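Local atomic coordinates of phosphoethanolamine N-methyltransferase 1 (Haemonchus contortus, PDB entry 4KRG), a protein that probably catalyses S-adenosylmethionine-dependent methylation of the amine of phosphoethanolamine, a step in nematode phosphocholine biosynthesis. Residues 277-282 against 403-408; 281-286 against 310-315; 299-304 against 382-387; 409-414 against 458-463; 419-422 against 427-430. All coordinates share one frame; numbering follows the deposited sequence.

Contact 1. Residues 277-282 against 403-408; sequences SWTDKI and VLLEPV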
# COMPACT_ATOMS: atom_id res chain seq x y z
N SER A 277 -16.25 3.82 -15.77
CA SER A 277 -15.38 4.97 -16.01
C SER A 277 -15.78 5.64 -17.32
O SER A 277 -16.20 4.95 -18.25
CB SER A 277 -13.91 4.55 -16.07
OG SER A 277 -13.06 5.65 -16.36
N TRP A 278 -15.67 6.96 -17.41
CA TRP A 278 -16.04 7.61 -18.66
C TRP A 278 -15.12 7.18 -19.79
O TRP A 278 -15.49 7.25 -20.96
CB TRP A 278 -16.11 9.13 -18.55
CG TRP A 278 -14.82 9.91 -18.42
CD1 TRP A 278 -14.33 10.47 -17.29
CD2 TRP A 278 -13.92 10.28 -19.48
NE1 TRP A 278 -13.17 11.15 -17.56
CE2 TRP A 278 -12.89 11.05 -18.89
CE3 TRP A 278 -13.87 10.03 -20.85
CZ2 TRP A 278 -11.83 11.56 -19.64
CZ3 TRP A 278 -12.82 10.54 -21.59
CH2 TRP A 278 -11.81 11.30 -20.98
N THR A 279 -13.94 6.70 -19.43
CA THR A 279 -12.94 6.32 -20.42
C THR A 279 -13.23 4.95 -21.04
O THR A 279 -12.59 4.57 -22.01
CB THR A 279 -11.53 6.31 -19.81
OG1 THR A 279 -11.50 5.35 -18.75
CG2 THR A 279 -11.18 7.67 -19.24
N ASP A 280 -14.17 4.21 -20.46
CA ASP A 280 -14.53 2.89 -20.97
C ASP A 280 -14.86 2.93 -22.45
O ASP A 280 -14.31 2.16 -23.24
CB ASP A 280 -15.75 2.32 -20.24
CG ASP A 280 -15.50 2.07 -18.77
OD1 ASP A 280 -14.35 2.21 -18.33
OD2 ASP A 280 -16.46 1.71 -18.06
N LYS A 281 -15.76 3.84 -22.81
CA LYS A 281 -16.22 4.00 -24.19
C LYS A 281 -15.07 4.34 -25.12
O LYS A 281 -15.03 3.89 -26.27
CB LYS A 281 -17.30 5.08 -24.26
CG LYS A 281 -17.78 5.42 -25.68
CD LYS A 281 -18.86 4.45 -26.16
CE LYS A 281 -19.00 4.42 -27.68
NZ LYS A 281 -19.44 5.72 -28.25
N ILE A 282 -14.12 5.13 -24.63
CA ILE A 282 -12.95 5.53 -25.42
C ILE A 282 -11.98 4.37 -25.64
O ILE A 282 -11.57 4.09 -26.76
CB ILE A 282 -12.18 6.67 -24.74
CG1 ILE A 282 -13.11 7.86 -24.47
CG2 ILE A 282 -10.98 7.07 -25.57
CD1 ILE A 282 -13.80 8.39 -25.69
N VAL A 403 -1.65 0.95 -24.91
CA VAL A 403 -2.72 1.85 -25.31
C VAL A 403 -2.71 3.01 -24.33
O VAL A 403 -2.81 2.81 -23.11
CB VAL A 403 -4.10 1.15 -25.29
CG1 VAL A 403 -5.20 2.12 -25.71
CG2 VAL A 403 -4.11 -0.06 -26.20
N LEU A 404 -2.56 4.23 -24.84
CA LEU A 404 -2.49 5.40 -23.98
C LEU A 404 -3.63 6.37 -24.29
O LEU A 404 -3.88 6.65 -25.45
CB LEU A 404 -1.16 6.13 -24.18
CG LEU A 404 0.09 5.27 -24.12
CD1 LEU A 404 1.31 6.11 -24.45
CD2 LEU A 404 0.24 4.63 -22.75
N LEU A 405 -4.30 6.85 -23.26
CA LEU A 405 -5.23 7.97 -23.42
C LEU A 405 -4.54 9.18 -22.82
O LEU A 405 -4.07 9.14 -21.68
CB LEU A 405 -6.56 7.70 -22.71
CG LEU A 405 -7.66 8.77 -22.80
CD1 LEU A 405 -8.03 9.08 -24.25
CD2 LEU A 405 -8.89 8.33 -22.02
N GLU A 406 -4.43 10.25 -23.60
CA GLU A 406 -3.62 11.39 -23.18
C GLU A 406 -4.36 12.71 -23.26
O GLU A 406 -4.89 13.05 -24.31
CB GLU A 406 -2.35 11.48 -24.03
CG GLU A 406 -1.36 10.37 -23.78
CD GLU A 406 -0.78 10.43 -22.38
OE1 GLU A 406 -0.68 11.55 -21.81
OE2 GLU A 406 -0.42 9.36 -21.86
N PRO A 407 -4.38 13.48 -22.15
CA PRO A 407 -4.88 14.85 -22.22
C PRO A 407 -3.85 15.78 -22.86
O PRO A 407 -2.67 15.74 -22.52
CB PRO A 407 -5.08 15.21 -20.74
CG PRO A 407 -4.08 14.39 -20.02
CD PRO A 407 -3.99 13.09 -20.78
N VAL A 408 -4.29 16.59 -23.82
CA VAL A 408 -3.41 17.54 -24.47
C VAL A 408 -4.13 18.87 -24.65
O VAL A 408 -5.34 18.95 -24.45
CB VAL A 408 -2.95 17.05 -25.86
CG1 VAL A 408 -2.25 15.71 -25.76
CG2 VAL A 408 -4.14 16.97 -26.82

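Contact 2. Residues 281-286 against 310-315; sequences KIFSNA and LHVNSH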
# COMPACT_ATOMS: atom_id res chain seq x y z
N LYS A 281 -15.76 3.84 -22.81
CA LYS A 281 -16.22 4.00 -24.19
C LYS A 281 -15.07 4.34 -25.12
O LYS A 281 -15.03 3.89 -26.27
CB LYS A 281 -17.30 5.08 -24.26
CG LYS A 281 -17.78 5.42 -25.68
CD LYS A 281 -18.86 4.45 -26.16
CE LYS A 281 -19.00 4.42 -27.68
NZ LYS A 281 -19.44 5.72 -28.25
N ILE A 282 -14.12 5.13 -24.63
CA ILE A 282 -12.95 5.53 -25.42
C ILE A 282 -11.98 4.37 -25.64
O ILE A 282 -11.57 4.09 -26.76
CB ILE A 282 -12.18 6.67 -24.74
CG1 ILE A 282 -13.11 7.86 -24.47
CG2 ILE A 282 -10.98 7.07 -25.57
CD1 ILE A 282 -13.80 8.39 -25.69
N PHE A 283 -11.62 3.70 -24.55
CA PHE A 283 -10.70 2.57 -24.60
C PHE A 283 -11.29 1.39 -25.37
O PHE A 283 -10.55 0.51 -25.82
CB PHE A 283 -10.33 2.11 -23.19
CG PHE A 283 -9.23 2.93 -22.53
CD1 PHE A 283 -7.95 2.98 -23.08
CD2 PHE A 283 -9.47 3.61 -21.35
CE1 PHE A 283 -6.94 3.71 -22.47
CE2 PHE A 283 -8.46 4.35 -20.74
CZ PHE A 283 -7.20 4.39 -21.30
N SER A 284 -12.61 1.36 -25.50
CA SER A 284 -13.29 0.27 -26.19
C SER A 284 -12.87 0.17 -27.66
O SER A 284 -12.90 -0.91 -28.25
CB SER A 284 -14.80 0.41 -26.08
OG SER A 284 -15.28 1.44 -26.92
N ASN A 285 -12.47 1.29 -28.25
CA ASN A 285 -12.07 1.28 -29.65
C ASN A 285 -10.57 1.15 -29.89
O ASN A 285 -10.11 1.36 -31.01
CB ASN A 285 -12.62 2.50 -30.39
CG ASN A 285 -13.02 2.18 -31.82
OD1 ASN A 285 -13.72 1.20 -32.08
ND2 ASN A 285 -12.55 3.00 -32.76
N ALA A 286 -9.81 0.81 -28.85
CA ALA A 286 -8.36 0.65 -28.97
C ALA A 286 -7.83 -0.61 -28.30
O ALA A 286 -6.73 -1.07 -28.60
CB ALA A 286 -7.63 1.87 -28.44
N LEU A 310 -10.28 10.62 -14.29
CA LEU A 310 -9.49 10.15 -15.42
C LEU A 310 -8.67 8.93 -15.00
O LEU A 310 -7.63 9.06 -14.37
CB LEU A 310 -8.58 11.26 -15.96
CG LEU A 310 -7.73 10.94 -17.19
CD1 LEU A 310 -8.59 10.38 -18.31
CD2 LEU A 310 -7.00 12.18 -17.66
N HIS A 311 -9.18 7.75 -15.35
CA HIS A 311 -8.50 6.50 -15.02
C HIS A 311 -9.04 5.36 -15.88
O HIS A 311 -9.90 5.57 -16.73
CB HIS A 311 -8.63 6.17 -13.53
CG HIS A 311 -10.02 5.79 -13.11
ND1 HIS A 311 -10.28 4.81 -12.18
CD2 HIS A 311 -11.23 6.27 -13.48
CE1 HIS A 311 -11.58 4.70 -12.00
NE2 HIS A 311 -12.18 5.58 -12.78
N VAL A 312 -8.52 4.16 -15.63
CA VAL A 312 -8.86 2.97 -16.38
C VAL A 312 -9.76 2.11 -15.51
O VAL A 312 -9.48 1.92 -14.33
CB VAL A 312 -7.59 2.16 -16.71
CG1 VAL A 312 -7.94 0.81 -17.34
CG2 VAL A 312 -6.66 2.95 -17.62
N ASN A 313 -10.84 1.59 -16.09
CA ASN A 313 -11.75 0.72 -15.37
C ASN A 313 -11.18 -0.70 -15.37
O ASN A 313 -11.54 -1.53 -16.20
CB ASN A 313 -13.13 0.74 -16.01
CG ASN A 313 -14.18 0.04 -15.18
OD1 ASN A 313 -13.86 -0.71 -14.25
ND2 ASN A 313 -15.45 0.29 -15.51
N SER A 314 -10.28 -0.95 -14.42
CA SER A 314 -9.53 -2.20 -14.38
C SER A 314 -10.43 -3.40 -14.13
O SER A 314 -10.13 -4.51 -14.57
CB SER A 314 -8.41 -2.11 -13.34
OG SER A 314 -7.39 -1.24 -13.78
N HIS A 315 -11.53 -3.19 -13.42
CA HIS A 315 -12.48 -4.27 -13.21
C HIS A 315 -13.16 -4.66 -14.51
O HIS A 315 -13.30 -5.84 -14.80
CB HIS A 315 -13.48 -3.92 -12.11
CG HIS A 315 -12.95 -4.18 -10.73
ND1 HIS A 315 -12.30 -3.23 -9.99
CD2 HIS A 315 -12.96 -5.31 -9.98
CE1 HIS A 315 -11.93 -3.75 -8.83
NE2 HIS A 315 -12.32 -5.01 -8.80

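Contact 3. Residues 299-304 against 382-387; sequences YVFTPR and ATCDDE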
# COMPACT_ATOMS: atom_id res chain seq x y z
N TYR A 299 -0.62 -4.37 -17.25
CA TYR A 299 -0.09 -3.36 -16.35
C TYR A 299 -0.88 -2.08 -16.60
O TYR A 299 -0.92 -1.59 -17.72
CB TYR A 299 1.40 -3.15 -16.63
CG TYR A 299 2.10 -2.13 -15.75
CD1 TYR A 299 2.50 -2.45 -14.45
CD2 TYR A 299 2.40 -0.87 -16.23
CE1 TYR A 299 3.15 -1.53 -13.66
CE2 TYR A 299 3.05 0.06 -15.45
CZ TYR A 299 3.43 -0.28 -14.16
OH TYR A 299 4.08 0.65 -13.40
N VAL A 300 -1.52 -1.57 -15.56
CA VAL A 300 -2.34 -0.37 -15.70
C VAL A 300 -1.78 0.76 -14.83
O VAL A 300 -1.46 0.55 -13.66
CB VAL A 300 -3.82 -0.65 -15.36
CG1 VAL A 300 -4.62 0.65 -15.22
CG2 VAL A 300 -4.44 -1.55 -16.42
N PHE A 301 -1.66 1.95 -15.40
CA PHE A 301 -1.07 3.08 -14.70
C PHE A 301 -2.02 4.28 -14.78
O PHE A 301 -2.33 4.75 -15.86
CB PHE A 301 0.30 3.41 -15.33
CG PHE A 301 0.98 4.63 -14.74
CD1 PHE A 301 1.64 4.55 -13.53
CD2 PHE A 301 1.00 5.84 -15.42
CE1 PHE A 301 2.28 5.66 -13.00
CE2 PHE A 301 1.63 6.94 -14.90
CZ PHE A 301 2.27 6.85 -13.69
N THR A 302 -2.50 4.75 -13.63
CA THR A 302 -3.45 5.87 -13.59
C THR A 302 -3.09 6.90 -12.51
O THR A 302 -3.49 6.76 -11.35
CB THR A 302 -4.91 5.38 -13.40
OG1 THR A 302 -5.01 4.65 -12.18
CG2 THR A 302 -5.33 4.49 -14.55
N PRO A 303 -2.33 7.94 -12.89
CA PRO A 303 -1.87 8.94 -11.91
C PRO A 303 -2.96 9.91 -11.49
O PRO A 303 -2.84 10.54 -10.44
CB PRO A 303 -0.78 9.69 -12.68
CG PRO A 303 -1.18 9.56 -14.11
CD PRO A 303 -1.77 8.19 -14.23
N ARG A 304 -4.01 10.04 -12.31
CA ARG A 304 -5.14 10.93 -12.02
C ARG A 304 -4.69 12.34 -11.66
O ARG A 304 -5.00 12.84 -10.58
CB ARG A 304 -6.01 10.35 -10.90
CG ARG A 304 -6.55 8.95 -11.19
CD ARG A 304 -7.20 8.38 -9.95
NE ARG A 304 -7.48 6.95 -10.06
CZ ARG A 304 -8.64 6.39 -9.73
NH1 ARG A 304 -9.63 7.15 -9.29
NH2 ARG A 304 -8.81 5.09 -9.85
N ALA A 382 1.86 12.76 -20.18
CA ALA A 382 1.54 14.02 -19.54
C ALA A 382 2.28 14.20 -18.21
O ALA A 382 2.66 15.30 -17.84
CB ALA A 382 0.04 14.14 -19.34
N THR A 383 2.48 13.09 -17.48
CA THR A 383 3.00 13.16 -16.12
C THR A 383 4.41 12.60 -15.91
O THR A 383 5.06 12.90 -14.91
CB THR A 383 2.05 12.48 -15.11
OG1 THR A 383 2.07 11.06 -15.32
CG2 THR A 383 0.63 12.98 -15.28
N CYS A 384 4.88 11.77 -16.85
CA CYS A 384 6.18 11.11 -16.71
C CYS A 384 7.22 11.62 -17.70
O CYS A 384 6.87 12.08 -18.79
CB CYS A 384 6.02 9.60 -16.91
SG CYS A 384 4.80 8.86 -15.83
N ASP A 385 8.50 11.53 -17.33
CA ASP A 385 9.57 11.93 -18.25
C ASP A 385 10.05 10.77 -19.13
O ASP A 385 9.73 9.61 -18.88
CB ASP A 385 10.74 12.62 -17.52
CG ASP A 385 11.44 11.71 -16.53
OD1 ASP A 385 11.19 10.49 -16.51
OD2 ASP A 385 12.28 12.23 -15.75
N ASP A 386 10.81 11.11 -20.17
CA ASP A 386 11.33 10.12 -21.10
C ASP A 386 12.10 9.01 -20.41
O ASP A 386 11.91 7.83 -20.73
CB ASP A 386 12.23 10.78 -22.14
CG ASP A 386 11.46 11.55 -23.18
OD1 ASP A 386 10.23 11.35 -23.26
OD2 ASP A 386 12.09 12.33 -23.92
N GLU A 387 12.97 9.38 -19.48
CA GLU A 387 13.78 8.40 -18.78
C GLU A 387 12.93 7.30 -18.12
O GLU A 387 13.25 6.13 -18.24
CB GLU A 387 14.69 9.08 -17.76
CG GLU A 387 15.59 8.11 -17.00
CD GLU A 387 16.84 8.76 -16.43
OE1 GLU A 387 17.31 9.77 -17.01
OE2 GLU A 387 17.36 8.26 -15.41

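Contact 4. Residues 409-414 against 458-463; sequences SGIDET and NYLLIK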
# COMPACT_ATOMS: atom_id res chain seq x y z
N SER A 409 -3.38 19.90 -25.02
CA SER A 409 -3.96 21.16 -25.43
C SER A 409 -3.94 21.19 -26.95
O SER A 409 -4.82 20.63 -27.60
CB SER A 409 -3.19 22.35 -24.85
OG SER A 409 -3.37 22.43 -23.45
N GLY A 410 -2.93 21.83 -27.53
CA GLY A 410 -2.73 21.76 -28.96
C GLY A 410 -2.35 20.35 -29.35
O GLY A 410 -1.61 19.68 -28.62
N ILE A 411 -2.85 19.87 -30.48
CA ILE A 411 -2.50 18.53 -30.93
C ILE A 411 -1.24 18.57 -31.80
O ILE A 411 -1.24 19.14 -32.88
CB ILE A 411 -3.65 17.87 -31.68
CG1 ILE A 411 -4.82 17.65 -30.72
CG2 ILE A 411 -3.20 16.55 -32.29
CD1 ILE A 411 -6.02 17.03 -31.36
N ASP A 412 -0.18 17.95 -31.30
CA ASP A 412 1.11 17.94 -31.97
C ASP A 412 1.51 16.49 -32.23
O ASP A 412 2.33 15.94 -31.50
CB ASP A 412 2.16 18.62 -31.09
CG ASP A 412 3.42 18.99 -31.85
OD1 ASP A 412 3.75 18.33 -32.86
OD2 ASP A 412 4.11 19.94 -31.42
N GLU A 413 0.95 15.89 -33.28
CA GLU A 413 1.14 14.47 -33.53
C GLU A 413 2.58 14.08 -33.85
O GLU A 413 3.07 13.05 -33.40
CB GLU A 413 0.17 13.96 -34.60
CG GLU A 413 -1.28 13.93 -34.15
CD GLU A 413 -2.22 13.44 -35.22
OE1 GLU A 413 -1.85 13.47 -36.41
OE2 GLU A 413 -3.35 13.01 -34.87
N THR A 414 3.26 14.92 -34.63
CA THR A 414 4.66 14.69 -34.99
C THR A 414 5.54 14.59 -33.74
O THR A 414 6.41 13.72 -33.63
CB THR A 414 5.18 15.80 -35.91
OG1 THR A 414 4.57 15.68 -37.19
CG2 THR A 414 6.68 15.73 -36.06
N ASN A 458 -8.29 18.35 -24.38
CA ASN A 458 -8.39 17.54 -25.58
C ASN A 458 -7.78 16.17 -25.30
O ASN A 458 -7.03 16.02 -24.34
CB ASN A 458 -7.69 18.23 -26.75
CG ASN A 458 -8.28 19.58 -27.05
OD1 ASN A 458 -9.50 19.73 -27.04
ND2 ASN A 458 -7.43 20.56 -27.30
N TYR A 459 -8.10 15.17 -26.12
CA TYR A 459 -7.62 13.81 -25.87
C TYR A 459 -7.12 13.07 -27.09
O TYR A 459 -7.75 13.10 -28.15
CB TYR A 459 -8.68 12.97 -25.15
CG TYR A 459 -8.86 13.36 -23.71
CD1 TYR A 459 -8.01 12.87 -22.73
CD2 TYR A 459 -9.87 14.22 -23.33
CE1 TYR A 459 -8.16 13.22 -21.41
CE2 TYR A 459 -10.04 14.59 -22.01
CZ TYR A 459 -9.18 14.09 -21.05
OH TYR A 459 -9.33 14.45 -19.74
N LEU A 460 -5.98 12.41 -26.93
CA LEU A 460 -5.43 11.54 -27.95
C LEU A 460 -5.49 10.11 -27.45
O LEU A 460 -5.22 9.83 -26.28
CB LEU A 460 -3.98 11.90 -28.27
CG LEU A 460 -3.69 13.32 -28.77
CD1 LEU A 460 -2.19 13.51 -28.93
CD2 LEU A 460 -4.40 13.59 -30.08
N LEU A 461 -5.84 9.19 -28.35
CA LEU A 461 -5.81 7.78 -28.03
C LEU A 461 -4.68 7.20 -28.86
O LEU A 461 -4.68 7.30 -30.08
CB LEU A 461 -7.13 7.12 -28.41
CG LEU A 461 -7.34 5.66 -28.02
CD1 LEU A 461 -7.22 5.48 -26.52
CD2 LEU A 461 -8.70 5.19 -28.50
N ILE A 462 -3.70 6.62 -28.18
CA ILE A 462 -2.49 6.14 -28.84
C ILE A 462 -2.29 4.64 -28.63
O ILE A 462 -2.49 4.13 -27.53
CB ILE A 462 -1.26 6.93 -28.34
CG1 ILE A 462 -1.51 8.43 -28.49
CG2 ILE A 462 -0.01 6.50 -29.09
CD1 ILE A 462 -0.61 9.29 -27.65
N LYS A 463 -1.90 3.94 -29.69
CA LYS A 463 -1.56 2.53 -29.62
C LYS A 463 -0.17 2.35 -30.20
O LYS A 463 0.17 2.97 -31.20
CB LYS A 463 -2.56 1.68 -30.42
CG LYS A 463 -4.00 1.76 -29.93
CD LYS A 463 -4.98 1.16 -30.93
CE LYS A 463 -4.62 -0.28 -31.29
NZ LYS A 463 -4.57 -1.18 -30.10

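Contact 5. Residues 419-422 against 427-430; sequences RMTT and NITI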
# COMPACT_ATOMS: atom_id res chain seq x y z
N ARG A 419 8.55 11.57 -29.16
CA ARG A 419 8.79 11.21 -27.77
C ARG A 419 8.76 9.69 -27.61
O ARG A 419 9.69 9.10 -27.07
CB ARG A 419 7.74 11.83 -26.84
CG ARG A 419 8.08 13.23 -26.37
CD ARG A 419 7.29 13.60 -25.12
NE ARG A 419 7.78 12.90 -23.93
CZ ARG A 419 7.14 12.84 -22.78
NH1 ARG A 419 5.95 13.42 -22.63
NH2 ARG A 419 7.67 12.18 -21.76
N MSE A 420 7.69 9.07 -28.10
CA MSE A 420 7.51 7.63 -27.94
C MSE A 420 8.51 6.81 -28.73
O MSE A 420 8.90 5.71 -28.30
CB MSE A 420 6.08 7.23 -28.32
CG MSE A 420 5.02 7.68 -27.32
SE MSE A 420 3.27 7.01 -27.80
CE MSE A 420 3.62 5.12 -27.56
N THR A 421 8.92 7.32 -29.89
CA THR A 421 9.96 6.68 -30.69
C THR A 421 11.32 6.80 -29.98
O THR A 421 12.16 5.91 -30.08
CB THR A 421 10.01 7.26 -32.13
OG1 THR A 421 8.92 6.72 -32.89
CG2 THR A 421 11.31 6.91 -32.82
N THR A 422 11.52 7.90 -29.26
CA THR A 422 12.74 8.08 -28.47
C THR A 422 12.75 7.13 -27.26
O THR A 422 13.80 6.65 -26.84
CB THR A 422 12.89 9.53 -27.98
OG1 THR A 422 12.89 10.42 -29.10
CG2 THR A 422 14.19 9.72 -27.21
N ASN A 427 5.47 1.15 -34.20
CA ASN A 427 4.12 1.02 -34.72
C ASN A 427 3.16 1.94 -33.97
O ASN A 427 2.16 1.50 -33.40
CB ASN A 427 3.65 -0.43 -34.64
CG ASN A 427 4.64 -1.39 -35.27
OD1 ASN A 427 5.33 -1.05 -36.23
ND2 ASN A 427 4.72 -2.59 -34.72
N ILE A 428 3.49 3.23 -33.95
CA ILE A 428 2.70 4.23 -33.25
C ILE A 428 1.56 4.72 -34.13
O ILE A 428 1.78 5.14 -35.26
CB ILE A 428 3.57 5.45 -32.90
CG1 ILE A 428 4.68 5.06 -31.92
CG2 ILE A 428 2.72 6.55 -32.32
CD1 ILE A 428 5.72 6.14 -31.74
N THR A 429 0.34 4.67 -33.61
CA THR A 429 -0.79 5.31 -34.26
C THR A 429 -1.41 6.29 -33.28
O THR A 429 -1.38 6.06 -32.07
CB THR A 429 -1.85 4.28 -34.74
OG1 THR A 429 -2.27 3.48 -33.64
CG2 THR A 429 -1.26 3.39 -35.81
N ILE A 430 -1.94 7.39 -33.79
CA ILE A 430 -2.53 8.40 -32.93
C ILE A 430 -3.90 8.79 -33.47
O ILE A 430 -4.02 9.20 -34.62
CB ILE A 430 -1.66 9.66 -32.88
CG1 ILE A 430 -0.26 9.33 -32.37
CG2 ILE A 430 -2.30 10.72 -32.00
CD1 ILE A 430 0.66 10.53 -32.32

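Contact 1. Residues 277-282 against 403-408
Thr279, whose CG2 meets Leu405, has its OG1 hydrogen-bonded to the carbonyl oxygen of His311, which Ser277 OG also reaches. The two hydroxyls thus cluster round one acceptor, and Ser277 OG lies 2.9 Å from Thr279 OG1. The first torsion of Thr279 (chi1 61°) tucks OG1 between the backbone N and the carbonyl carbon and points CG2 at the strand. Thr279 CG2 meets Leu405 CD2 at 3.7 Å. The same methyl lies over the centre of one face of the Trp278 ring. Trp278 CH2 is further from Leu405 CD2, at 4.3 Å, and approaches obliquely. Leu405 has CG anti to the backbone N (chi1 -179°). Its CD2 touches Thr279 and Trp278, and its CD1 touches Ile282. Leu405 CD1 is 3.8 Å from Ile282 CG2, the two side chains crossing at about a right angle. A type I turn from Ser277 to Asp280 leads into helix 280-283. It is closed by Asp280 N to Ser277 O at 3.1 Å and by Ser277 N to Asp280 OD2, also 3.1 Å. Trp278 also packs edge-to-face with Tyr459 of strand 458-465. The chemistry across the contact is purely apolar: both hydroxyls are hydrogen-bonded to His311 O, and only carbon meets the buried leucine of strand 400-408.

Contact 2. Residues 281-286 against 310-315
Phe283 and Val312 meet at about a right angle. Phe283 CE2 is 3.9 Å from Val312 CG2, and Phe283 CZ is 4.0 Å from the same methyl. The approach to the ring is oblique. The carbonyl oxygen of His311 lies at the ring edge, near its plane, with Phe283 CE2 4.4 Å from His311 O. Val312 has CG1 anti to the backbone N (chi1 173°), which puts CG2 beside that N and against the ring. In the next shell, Val376 and Thr378 of strand 372-378 touch both side chains, Val403 and Leu405 of strand 400-408 pack on Phe283, and Val300 and Thr302 of strand 297-302 pack on Val312. Ala286 N bonds Phe283 O at 3.1 Å. Asn313 is the N-cap of helix 314-321: its OD1 takes the N-H of Leu316, and its ND2 bonds Asp280 OD2. A bound octyl glucoside touches Phe283 and Asn313. The strand order of this half of the chain is consistent with a class I methyltransferase fold, in which segment 310-315 would supply part of the loop after the first strand and the first residues of the following helix.

Contact 3. Residues 299-304 against 382-387
The Phe301 ring and the Thr383 side chain run past one another in opposite directions, with the threonine hydroxyl at the ring edge. Phe301 CE2 is 4.2 Å from Thr383 OG1, near the ring plane. Cys384 comes in at a different angle. Its SG is 4.7 Å from the centroid of the Phe301 ring and 57° off the ring normal, so this sulfur-aromatic contact is oblique. The closest atoms are Phe301 CE2 and Cys384 SG, 3.8 Å apart, with Phe301 CZ nearly as close. Phe301 places CG anti to the backbone N (chi1 176°), which carries the ring out from strand 297-302 to these two residues. The strand order of this half of the chain is consistent with a class I methyltransferase-like Rossmann fold. Segment 299-304 covers the last part of its first strand and the loop after it, and segment 382-387 follows its fourth. Pro303 and Thr383 make a second touching point, their side chains passing at a slant. Pro303 CG is 3.8 Å from Thr383 OG1 and 4.0 Å from Thr383 CG2. Thr383 OG1 is hydrogen-bonded to Glu379 O, just before helix 380-383, so proline and phenylalanine meet an oxygen that already has a polar partner. Leu358 of helix 358-367 packs on both Phe301 and Cys384. Cys384 O accepts a hydrogen bond from Arg419 NH2, and Asp386 OD1 forms a salt bridge with Arg419 NE.

Contact 4. Residues 409-414 against 458-463
Asn458 reaches over to the backbone of Ser409 at the start of strand 458-465. Its CB lies 3.8 Å from Ser409 O, and CG is 3.7 Å from the same atom. With CG anti to the carbonyl carbon (chi1 -60°), the amide extends toward the loop. At the tip, Asn458 ND2 donates to Ser409 O at an unusually short 2.6 Å, with an N-H to acceptor angle of 159°. The oxygen lies almost in the amide plane, whereas the donor is tilted 31° from the carbonyl plane of Ser409. Further along, Ile411 and Leu460 pack at a slant. Leu460 CD2 touches three atoms of Ile411: CG2 at 3.9 Å, CD1 at 4.0 Å and CG1 at 4.1 Å. Asp412 is the N-cap of helix 413-422, its OD1 taking the N-H of Ser415. Backbone hydrogen bonds join Asn458 to Val408 and Leu460 to Glu406 in the neighbouring strand. Leu460 is the buried member. It is flanked by Val408 of strand 400-408 and Ile430 of strand 428-432, and Val416 of helix 413-422 covers it as the loop leads from one strand into that helix.

Contact 5. Residues 419-422 against 427-430
Ile428 gives up the most surface here, and one atom, CD1, does the touching. Its CG1 is anti to the carbonyl carbon (chi1 -64°), and the extended chain beyond it carries CD1 across to helix 413-422. There CD1 meets two successive helix residues. Ile428 CD1 is 3.6 Å from Met420 CB and 3.4 Å from Thr421 OG1. Met420, present as selenomethionine, comes second in buried surface and meets the isoleucine through its CB. Its second torsion (chi2 -175°) extends the chain to SE, and the bend at the third turns only the CE methyl. The selenium packs on Ile462 of strand 458-465, and Ala464 of the same strand touches both Met420 and Ile428. Thr421 has the smallest share of the three and passes Ile428 at a slant. Its OG1 makes a weak hydrogen bond to the carbonyl oxygen of Arg417, one turn back in the helix, and Arg417 NH1 donates to Ile428 O. The isoleucine methyl therefore meets an oxygen whose polar partner lies within the helix. In a strand order consistent with a class I methyltransferase fold, this would be the helix after the fifth strand, with the chain turning back into a strand at 428. Across the contact itself no hydrogen bond forms. The helix end is held to segment 427-430 by van der Waals packing of one methyl on a CB and a hydroxyl oxygen, and the polar tie comes from one turn earlier.

How the contacts relate
Contacts 1 and 2 are buried; contacts 3, 4 and 5 are partly buried, and contact 4 has two exposed residues among those that touch. Contacts 1 and 2 share helix 280-283, and Leu405 of one packs on Phe283 of the other. Contacts 4 and 5 both use helix 413-422, which lies against strands 458-465 and 428-432. Contact 3 is tied to contact 1 by Glu406 OE1 with Ala382 N. The interior contacts join apolar side chains, and contact 3 adds a sulfur against a ring. Contact 5 sets a methyl against a CB and a hydroxyl near the surface. Contact 4 alone has a hydrogen bond directly across its segments.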